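Local coordinates for alginate biosynthesis protein AlgX (Pseudomonas aeruginosa, PDB 4KNC) that takes part in the O-acetylation of the exopolysaccharide alginate and protects the polymer from degradation as it crosses the periplasm, at residues L46-T49 with T50-L53; Y249-A252 with G253-E257. One frame throughout, in Å; residues are numbered along the deposited sequence.

Overall arrangement
Two local contacts, both inside the SGNH hydrolase-like domain, illustrate how a chain can be held by side chains only a few residues apart. Contact 1 comes first along the sequence, where strand 46-48 of a small antiparallel pair with strand 38-40 runs into a turn. Contact 2 lies about two hundred residues later, at the start of helix 251-259, which links strands 237-240 and 263-265 of the parallel sheet. Their centres are 27 Å apart and their nearest atoms about 12 Å, so they do not touch. Each nevertheless comes near the probable catalytic residues Asp148 and His150: contact 1 through Arg48, contact 2 more closely through Tyr249.

Contact 1 (L46-T49 with T50-L53); sequences LFRT and TYDL
Arg48 and Asp52 meet at the end of strand 46-48, and their salt bridge spans the turn that follows. The guanidinium grips the carboxylate side-on. NH2 of Arg48 reaches OD1 of Asp52 at 2.9 Å, on the syn side and close to the carboxylate plane, while NE approaches the same OD1 at 3.2 Å from above that plane and makes a weak, long bond to OD2. A bend at chi3 (-71°) curls the guanidinium back over the turn.

Bonds to the backbone tie the same two residues. The amide N of Arg48 gives a nearly straight bond of 2.8 Å to the carboxylate OD2 of Asp52, and the amide N of Asp52 returns one of 2.8 Å, backbone to backbone, to O of Arg48. Leu53 N adds weak bonds to O of Arg48 and O of Thr49. The hydroxyls of Thr49 and Thr50 turn elsewhere, to His37 N and Thr36 O.

Flat groups laid one over the other supply the third element. The guanidinium of Arg48 lies within 10° of parallel to the Tyr51 ring. CB of Tyr51 sits over the centre of the guanidinium, 3.4 Å from CZ of Arg48, and NH1 lies over one face of the ring, offset toward its rim. NH1 also bonds to Phe34 O, and the Tyr51 hydroxyl to Gly33 O.

Apolar contact is slight: Phe47 CD2 is 4.3 Å from Leu53 CD2, with Asp52 CB at the edge of the Phe47 ring.

The buried carboxylate thus binds a backbone amide and Arg48, with OD2 also salt-bridged to Arg89. Two arginines around one aspartate should stabilise its negative charge, and Asp52, together with Phe34 O, would hold the Arg48 side chain in place, about 8 Å from that of Asp148.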
ATOM      1  N   LEU A  46     -22.792   6.806   8.814  1.00 36.12           N
ATOM      2  CA  LEU A  46     -22.929   7.026   7.384  1.00 36.72           C
ATOM      3  C   LEU A  46     -22.213   5.883   6.654  1.00 37.56           C
ATOM      4  O   LEU A  46     -21.219   5.351   7.152  1.00 34.94           O
ATOM      5  CB  LEU A  46     -22.298   8.363   6.972  1.00 32.59           C
ATOM      6  CG  LEU A  46     -22.814   9.682   7.555  1.00 37.60           C
ATOM      7  CD1 LEU A  46     -22.135  10.868   6.843  1.00 36.92           C
ATOM      8  CD2 LEU A  46     -24.340   9.800   7.456  1.00 37.01           C
ATOM      9  N   PHE A  47     -22.716   5.501   5.484  1.00 29.41           N
ATOM     10  CA  PHE A  47     -21.998   4.541   4.656  1.00 29.03           C
ATOM     11  C   PHE A  47     -21.864   5.101   3.251  1.00 36.93           C
ATOM     12  O   PHE A  47     -22.714   5.861   2.804  1.00 32.31           O
ATOM     13  CB  PHE A  47     -22.749   3.216   4.587  1.00 30.33           C
ATOM     14  CG  PHE A  47     -22.705   2.419   5.861  1.00 32.07           C
ATOM     15  CD1 PHE A  47     -23.483   2.784   6.951  1.00 34.81           C
ATOM     16  CD2 PHE A  47     -21.885   1.290   5.967  1.00 36.58           C
ATOM     17  CE1 PHE A  47     -23.450   2.031   8.127  1.00 43.71           C
ATOM     18  CE2 PHE A  47     -21.850   0.540   7.133  1.00 34.91           C
ATOM     19  CZ  PHE A  47     -22.633   0.916   8.217  1.00 38.91           C
ATOM     20  N   ARG A  48     -20.793   4.722   2.562  1.00 34.27           N
ATOM     21  CA  ARG A  48     -20.637   5.017   1.144  1.00 30.48           C
ATOM     22  C   ARG A  48     -21.120   3.818   0.346  1.00 30.30           C
ATOM     23  O   ARG A  48     -20.707   2.710   0.611  1.00 35.96           O
ATOM     24  CB  ARG A  48     -19.167   5.273   0.826  1.00 30.58           C
ATOM     25  CG  ARG A  48     -18.531   6.330   1.723  1.00 35.72           C
ATOM     26  CD  ARG A  48     -17.037   6.314   1.533  1.00 35.65           C
ATOM     27  NE  ARG A  48     -16.442   5.115   2.119  1.00 35.29           N
ATOM     28  CZ  ARG A  48     -15.144   4.828   2.076  1.00 34.25           C
ATOM     29  NH1 ARG A  48     -14.308   5.639   1.452  1.00 25.79           N
ATOM     30  NH2 ARG A  48     -14.681   3.725   2.654  1.00 36.11           N
ATOM     31  N   THR A  49     -21.980   4.040  -0.642  1.00 34.71           N
ATOM     32  CA  THR A  49     -22.565   2.934  -1.388  1.00 33.75           C
ATOM     33  C   THR A  49     -21.522   2.174  -2.216  1.00 37.61           C
ATOM     34  O   THR A  49     -21.522   0.943  -2.246  1.00 39.72           O
ATOM     35  CB  THR A  49     -23.678   3.440  -2.319  1.00 39.74           C
ATOM     36  OG1 THR A  49     -23.171   4.523  -3.104  1.00 42.11           O
ATOM     37  CG2 THR A  49     -24.874   3.946  -1.510  1.00 32.64           C
ATOM     38  N   THR A  50     -20.626   2.903  -2.877  1.00 34.88           N
ATOM     39  CA  THR A  50     -19.694   2.272  -3.809  1.00 33.33           C
ATOM     40  C   THR A  50     -18.468   1.703  -3.096  1.00 35.66           C
ATOM     41  O   THR A  50     -17.860   0.762  -3.571  1.00 42.75           O
ATOM     42  CB  THR A  50     -19.229   3.231  -4.930  1.00 34.42           C
ATOM     43  OG1 THR A  50     -18.351   4.222  -4.389  1.00 37.83           O
ATOM     44  CG2 THR A  50     -20.427   3.927  -5.595  1.00 37.78           C
ATOM     45  N   TYR A  51     -18.097   2.281  -1.961  1.00 35.60           N
ATOM     46  CA  TYR A  51     -16.938   1.787  -1.233  1.00 31.34           C
ATOM     47  C   TYR A  51     -17.334   0.771  -0.176  1.00 35.57           C
ATOM     48  O   TYR A  51     -16.677  -0.251  -0.031  1.00 37.60           O
ATOM     49  CB  TYR A  51     -16.186   2.932  -0.553  1.00 32.78           C
ATOM     50  CG  TYR A  51     -15.467   3.855  -1.499  1.00 42.23           C
ATOM     51  CD1 TYR A  51     -16.155   4.850  -2.200  1.00 39.98           C
ATOM     52  CD2 TYR A  51     -14.097   3.733  -1.702  1.00 37.70           C
ATOM     53  CE1 TYR A  51     -15.485   5.703  -3.065  1.00 43.89           C
ATOM     54  CE2 TYR A  51     -13.420   4.567  -2.568  1.00 36.49           C
ATOM     55  CZ  TYR A  51     -14.113   5.556  -3.246  1.00 47.73           C
ATOM     56  OH  TYR A  51     -13.426   6.392  -4.102  1.00 45.18           O
ATOM     57  N   ASP A  52     -18.388   1.068   0.580  1.00 33.41           N
ATOM     58  CA  ASP A  52     -18.703   0.293   1.781  1.00 34.68           C
ATOM     59  C   ASP A  52     -19.699  -0.805   1.509  1.00 36.37           C
ATOM     60  O   ASP A  52     -19.680  -1.847   2.173  1.00 32.96           O
ATOM     61  CB  ASP A  52     -19.264   1.186   2.888  1.00 31.86           C
ATOM     62  CG  ASP A  52     -18.310   2.281   3.291  1.00 36.22           C
ATOM     63  OD1 ASP A  52     -17.077   2.145   3.083  1.00 32.70           O
ATOM     64  OD2 ASP A  52     -18.805   3.274   3.842  1.00 36.57           O
ATOM     65  N   LEU A  53     -20.577  -0.565   0.544  1.00 34.88           N
ATOM     66  CA  LEU A  53     -21.677  -1.489   0.275  1.00 39.08           C
ATOM     67  C   LEU A  53     -21.471  -2.210  -1.041  1.00 39.91           C
ATOM     68  O   LEU A  53     -22.425  -2.708  -1.649  1.00 37.80           O
ATOM     69  CB  LEU A  53     -23.015  -0.746   0.259  1.00 42.92           C
ATOM     70  CG  LEU A  53     -23.379  -0.038   1.567  1.00 44.68           C
ATOM     71  CD1 LEU A  53     -24.732   0.655   1.468  1.00 36.05           C
ATOM     72  CD2 LEU A  53     -23.364  -1.038   2.723  1.00 40.51           C
TER

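Contact 2 (Y249-A252 with G253-E257); sequences YNFA and GFLEE
The ring of Phe254 carries the side-chain amide of Asn250 on one face, with ND2 3.5 Å above the plane and over the centre. Amide and ring planes stand 73° apart, so the amide is turned steeply against the ring instead of lying flat on it. OE1 of Glu257, one turn further along the chain, lies at the ring edge in its plane. The Phe251 ring has CD1 of Leu255 over one face, a CH-pi contact of 4.0 Å to the centroid, displaced toward the rim. The CG of Phe251 lies opposite its backbone N (chi1 -180°), which carries the ring forward along the helix to meet Leu255 CD1.

Asn250 occupies the N-cap position, and its ND2 is bonded to Thr217 OG1. OD1 of Asn250 lies 3.5 Å from CA of Gly253, packed close against the glycine backbone.

Backbone bonds, each 3.0 Å, wind the start of the helix: Phe254 N to Asn250 O, Leu255 N to Phe251 O and Glu256 N to Ala252 O.

Just before the helix, Tyr249 turns its ring away to stack on His150, the probable proton acceptor, and its hydroxyl bonds to Lys191. Helix 251-259 forms the crossover of a beta-alpha-beta unit between strands 237-240 and 263-265. Phe251, Phe254 and Leu255 pack against helix 153-169; Asn250, Phe254 and Glu256 touch strand 180-191, and Ala252 and Leu255 reach strand 263-265.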
ATOM      1  N   TYR A 249      -3.862   4.109  15.564  1.00 33.72           N
ATOM      2  CA  TYR A 249      -4.772   2.984  15.720  1.00 29.16           C
ATOM      3  C   TYR A 249      -4.053   1.785  16.309  1.00 30.50           C
ATOM      4  O   TYR A 249      -4.692   0.814  16.694  1.00 30.90           O
ATOM      5  CB  TYR A 249      -5.459   2.631  14.397  1.00 35.86           C
ATOM      6  CG  TYR A 249      -5.915   3.862  13.666  1.00 36.51           C
ATOM      7  CD1 TYR A 249      -7.018   4.592  14.116  1.00 35.91           C
ATOM      8  CD2 TYR A 249      -5.224   4.325  12.555  1.00 28.43           C
ATOM      9  CE1 TYR A 249      -7.428   5.737  13.465  1.00 27.90           C
ATOM     10  CE2 TYR A 249      -5.629   5.476  11.891  1.00 30.73           C
ATOM     11  CZ  TYR A 249      -6.728   6.175  12.347  1.00 36.86           C
ATOM     12  OH  TYR A 249      -7.124   7.324  11.686  1.00 36.81           O
ATOM     13  N   ASN A 250      -2.725   1.867  16.360  1.00 29.71           N
ATOM     14  CA  ASN A 250      -1.895   0.864  17.021  1.00 34.43           C
ATOM     15  C   ASN A 250      -1.966  -0.564  16.427  1.00 31.55           C
ATOM     16  O   ASN A 250      -1.801  -1.544  17.146  1.00 30.51           O
ATOM     17  CB  ASN A 250      -2.176   0.827  18.536  1.00 25.97           C
ATOM     18  CG  ASN A 250      -1.049   0.144  19.317  1.00 34.15           C
ATOM     19  OD1 ASN A 250       0.114   0.465  19.112  1.00 31.62           O
ATOM     20  ND2 ASN A 250      -1.392  -0.830  20.178  1.00 27.13           N
ATOM     21  N   PHE A 251      -2.197  -0.674  15.125  1.00 30.54           N
ATOM     22  CA  PHE A 251      -2.249  -1.979  14.459  1.00 24.08           C
ATOM     23  C   PHE A 251      -0.933  -2.742  14.638  1.00 29.17           C
ATOM     24  O   PHE A 251      -0.943  -3.916  15.027  1.00 28.94           O
ATOM     25  CB  PHE A 251      -2.608  -1.812  12.981  1.00 31.91           C
ATOM     26  CG  PHE A 251      -2.694  -3.113  12.202  1.00 31.56           C
ATOM     27  CD1 PHE A 251      -3.516  -4.148  12.625  1.00 29.71           C
ATOM     28  CD2 PHE A 251      -1.990  -3.267  11.008  1.00 25.85           C
ATOM     29  CE1 PHE A 251      -3.606  -5.335  11.893  1.00 28.76           C
ATOM     30  CE2 PHE A 251      -2.088  -4.445  10.258  1.00 35.23           C
ATOM     31  CZ  PHE A 251      -2.894  -5.486  10.713  1.00 28.92           C
ATOM     32  N   ALA A 252       0.196  -2.077  14.406  1.00 28.33           N
ATOM     33  CA  ALA A 252       1.505  -2.722  14.631  1.00 28.69           C
ATOM     34  C   ALA A 252       1.711  -3.183  16.087  1.00 33.30           C
ATOM     35  O   ALA A 252       2.242  -4.263  16.338  1.00 30.12           O
ATOM     36  CB  ALA A 252       2.628  -1.805  14.212  1.00 27.92           C
ATOM     37  N   GLY A 253       1.284  -2.365  17.047  1.00 34.27           N
ATOM     38  CA  GLY A 253       1.413  -2.722  18.452  1.00 26.79           C
ATOM     39  C   GLY A 253       0.595  -3.950  18.828  1.00 30.21           C
ATOM     40  O   GLY A 253       1.071  -4.836  19.548  1.00 30.50           O
ATOM     41  N   PHE A 254      -0.638  -4.023  18.338  1.00 26.37           N
ATOM     42  CA  PHE A 254      -1.442  -5.215  18.592  1.00 28.49           C
ATOM     43  C   PHE A 254      -0.845  -6.444  17.897  1.00 32.70           C
ATOM     44  O   PHE A 254      -0.889  -7.546  18.436  1.00 31.13           O
ATOM     45  CB  PHE A 254      -2.891  -4.990  18.175  1.00 31.70           C
ATOM     46  CG  PHE A 254      -3.582  -3.891  18.962  1.00 41.61           C
ATOM     47  CD1 PHE A 254      -3.575  -3.900  20.351  1.00 38.08           C
ATOM     48  CD2 PHE A 254      -4.221  -2.845  18.309  1.00 38.70           C
ATOM     49  CE1 PHE A 254      -4.211  -2.887  21.081  1.00 32.84           C
ATOM     50  CE2 PHE A 254      -4.848  -1.829  19.028  1.00 40.93           C
ATOM     51  CZ  PHE A 254      -4.844  -1.857  20.415  1.00 39.40           C
ATOM     52  N   LEU A 255      -0.281  -6.257  16.703  1.00 30.26           N
ATOM     53  CA  LEU A 255       0.425  -7.358  16.060  1.00 30.24           C
ATOM     54  C   LEU A 255       1.536  -7.876  16.963  1.00 29.94           C
ATOM     55  O   LEU A 255       1.687  -9.088  17.128  1.00 39.67           O
ATOM     56  CB  LEU A 255       0.996  -6.948  14.712  1.00 28.66           C
ATOM     57  CG  LEU A 255      -0.017  -6.766  13.576  1.00 39.42           C
ATOM     58  CD1 LEU A 255       0.636  -6.098  12.364  1.00 35.99           C
ATOM     59  CD2 LEU A 255      -0.621  -8.097  13.171  1.00 39.61           C
ATOM     60  N   GLU A 256       2.317  -6.974  17.553  1.00 32.82           N
ATOM     61  CA  GLU A 256       3.391  -7.427  18.445  1.00 32.63           C
ATOM     62  C   GLU A 256       2.823  -8.144  19.665  1.00 35.71           C
ATOM     63  O   GLU A 256       3.332  -9.189  20.067  1.00 34.89           O
ATOM     64  CB  GLU A 256       4.269  -6.268  18.899  1.00 38.31           C
ATOM     65  CG  GLU A 256       5.023  -5.575  17.778  1.00 42.00           C
ATOM     66  CD  GLU A 256       5.618  -4.262  18.225  1.00 44.91           C
ATOM     67  OE1 GLU A 256       5.030  -3.645  19.134  1.00 42.25           O
ATOM     68  OE2 GLU A 256       6.668  -3.856  17.679  1.00 43.71           O
ATOM     69  N   GLU A 257       1.765  -7.579  20.240  1.00 35.05           N
ATOM     70  CA  GLU A 257       1.185  -8.138  21.446  1.00 38.98           C
ATOM     71  C   GLU A 257       0.742  -9.571  21.192  1.00 38.83           C
ATOM     72  O   GLU A 257       1.100 -10.478  21.935  1.00 36.82           O
ATOM     73  CB  GLU A 257      -0.003  -7.308  21.953  1.00 33.45           C
ATOM     74  CG  GLU A 257      -0.639  -7.962  23.159  1.00 37.02           C
ATOM     75  CD  GLU A 257      -1.905  -7.291  23.637  1.00 46.99           C
ATOM     76  OE1 GLU A 257      -2.239  -6.185  23.148  1.00 44.82           O
ATOM     77  OE2 GLU A 257      -2.565  -7.890  24.515  1.00 43.15           O
TER